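Local coordinates for protein ribosomal RNA small subunit methyltransferase E (Legionella pneumophila, PDB 5O95) that probably methylates the N3 position of a specific uridine in 16S ribosomal RNA, using S-adenosyl-L-methionine as the methyl donor, at residues B[74-78]-B[146-150]. Sequence-based numbering, arbitrary orientation.
Sequences EVNRE and GRNQI
A polar, loop-to-loop contact joins the linker 74-78, which runs from the PUA-like β-domain into the SPOUT methyltransferase domain, to the loop 146-150 that follows helix 124-145. Glu78 and Arg147 form a salt bridge, gripped side-on: NH2 of Arg147 meets OE1 of Glu78 at 2.6 Å, the more bent bond, and NE of Arg147 meets OE2 of Glu78 at 3.0 Å. Both oxygens are approached on their syn sides, and the bend of Glu78 at chi2 (-57°) folds its carboxylate back to the guanidinium. The amide of Gln149 stacks on this carboxylate, the planes 22° apart, with OE1 by Glu78 CG and bonded to Asn50 ND2. Arg77 reaches out extended from CG to NE, and its NH1 donates to a lone pair of Gly146 O at 2.9 Å, just where the helix has ended; CG1 of Val75 sits above one guanidinium face, toward its rim. Asn148 ND2 bonds almost straight to Val75 O (3.0 Å), from above the carbonyl plane. A water bridges Arg77 N, Asn148 N and Glu78 OE2; within the linker, Asn76 OD1 accepts from Glu78 N, an Asx turn. Glu52 OE2 (strand 51-61) forms a salt bridge with Arg77 NH1 and accepts from Asn148 ND2; Arg8 (strand 8-10) donates to Asn148 OD1. Arg147 NH1 bonds to Ala103 O (helix 94-104) and Val107 O, its side chain packs on Cys142 of helix 124-145, and Arg223 of the second subunit bonds to Arg77 O.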
loop_
_atom_site.group_PDB
_atom_site.type_symbol
_atom_site.label_atom_id
_atom_site.label_comp_id
_atom_site.label_asym_id
_atom_site.label_seq_id
_atom_site.Cartn_x
_atom_site.Cartn_y
_atom_site.Cartn_z
ATOM N N GLU B 74 -7.382 19.934 -21.749
ATOM C CA GLU B 74 -6.101 19.271 -21.533
ATOM C C GLU B 74 -5.806 19.236 -20.040
ATOM O O GLU B 74 -5.783 20.286 -19.378
ATOM C CB GLU B 74 -4.992 19.982 -22.301
ATOM C CG GLU B 74 -5.331 20.068 -23.786
ATOM C CD GLU B 74 -4.120 20.229 -24.681
ATOM O OE1 GLU B 74 -3.001 20.383 -24.152
ATOM O OE2 GLU B 74 -4.291 20.198 -25.921
ATOM N N VAL B 75 -5.600 18.026 -19.504
ATOM C CA VAL B 75 -5.382 17.835 -18.071
ATOM C C VAL B 75 -4.332 16.740 -17.881
ATOM O O VAL B 75 -4.520 15.600 -18.328
ATOM C CB VAL B 75 -6.668 17.454 -17.311
ATOM C CG1 VAL B 75 -6.383 17.318 -15.801
ATOM C CG2 VAL B 75 -7.793 18.432 -17.553
ATOM N N ASN B 76 -3.231 17.079 -17.220
ATOM C CA ASN B 76 -2.123 16.142 -17.059
ATOM C C ASN B 76 -1.873 15.961 -15.569
ATOM O O ASN B 76 -1.586 16.932 -14.867
ATOM C CB ASN B 76 -0.880 16.710 -17.750
ATOM C CG ASN B 76 0.275 15.724 -17.792
ATOM O OD1 ASN B 76 0.686 15.180 -16.762
ATOM N ND2 ASN B 76 0.785 15.462 -18.994
ATOM N N ARG B 77 -1.958 14.712 -15.101
ATOM C CA ARG B 77 -1.668 14.393 -13.705
ATOM C C ARG B 77 -0.500 13.432 -13.592
ATOM O O ARG B 77 -0.414 12.664 -12.622
ATOM C CB ARG B 77 -2.897 13.837 -12.990
ATOM C CG ARG B 77 -4.012 14.844 -12.878
ATOM C CD ARG B 77 -5.196 14.318 -12.055
ATOM N NE ARG B 77 -6.183 15.392 -11.948
ATOM C CZ ARG B 77 -7.239 15.497 -12.759
ATOM N NH1 ARG B 77 -7.478 14.573 -13.687
ATOM N NH2 ARG B 77 -8.062 16.541 -12.617
ATOM N N GLU B 78 0.429 13.499 -14.546
ATOM C CA GLU B 78 1.613 12.652 -14.547
ATOM C C GLU B 78 2.731 13.271 -13.710
ATOM O O GLU B 78 2.878 14.496 -13.618
ATOM C CB GLU B 78 2.115 12.443 -15.978
ATOM C CG GLU B 78 1.086 11.749 -16.878
ATOM C CD GLU B 78 0.642 10.401 -16.324
ATOM O OE1 GLU B 78 1.512 9.500 -16.210
ATOM O OE2 GLU B 78 -0.562 10.234 -16.002
ATOM N N GLY B 146 -7.431 9.643 -11.572
ATOM C CA GLY B 146 -7.373 10.889 -12.318
ATOM C C GLY B 146 -6.263 10.983 -13.345
ATOM O O GLY B 146 -6.185 11.994 -14.046
ATOM N N ARG B 147 -5.413 9.963 -13.483
ATOM C CA ARG B 147 -4.408 9.995 -14.539
ATOM C C ARG B 147 -5.102 9.878 -15.877
ATOM O O ARG B 147 -5.973 9.022 -16.060
ATOM C CB ARG B 147 -3.472 8.789 -14.422
ATOM C CG ARG B 147 -2.480 8.990 -13.315
ATOM C CD ARG B 147 -1.609 7.752 -13.204
ATOM N NE ARG B 147 -0.591 7.765 -14.252
ATOM C CZ ARG B 147 0.423 6.915 -14.330
ATOM N NH1 ARG B 147 0.576 5.986 -13.381
ATOM N NH2 ARG B 147 1.310 7.015 -15.318
ATOM N N ASN B 148 -4.675 10.719 -16.814
ATOM C CA ASN B 148 -5.238 10.724 -18.160
ATOM C C ASN B 148 -4.286 10.149 -19.188
ATOM O O ASN B 148 -4.523 10.270 -20.405
ATOM C CB ASN B 148 -5.690 12.132 -18.535
ATOM C CG ASN B 148 -6.785 12.625 -17.630
ATOM O OD1 ASN B 148 -7.694 11.885 -17.318
ATOM N ND2 ASN B 148 -6.704 13.884 -17.209
ATOM N N GLN B 149 -3.268 9.441 -18.712
ATOM C CA GLN B 149 -2.301 8.732 -19.516
ATOM C C GLN B 149 -2.142 7.399 -18.818
ATOM O O GLN B 149 -2.101 7.361 -17.585
ATOM C CB GLN B 149 -0.972 9.482 -19.505
ATOM C CG GLN B 149 0.122 8.885 -20.348
ATOM C CD GLN B 149 1.346 9.791 -20.448
ATOM O OE1 GLN B 149 1.254 11.024 -20.360
ATOM N NE2 GLN B 149 2.508 9.177 -20.640
ATOM N N ILE B 150 -2.089 6.321 -19.597
ATOM C CA ILE B 150 -1.992 4.967 -19.060
ATOM C C ILE B 150 -0.521 4.587 -18.939
ATOM O O ILE B 150 0.229 4.765 -19.898
ATOM C CB ILE B 150 -2.684 3.964 -19.999
ATOM C CG1 ILE B 150 -4.070 4.469 -20.423
ATOM C CG2 ILE B 150 -2.715 2.564 -19.337
ATOM C CD1 ILE B 150 -5.029 4.684 -19.282
HETATM O O HOH W 1 2.844 13.250 -19.814
HETATM O O HOH W 2 -2.277 12.309 -16.686
#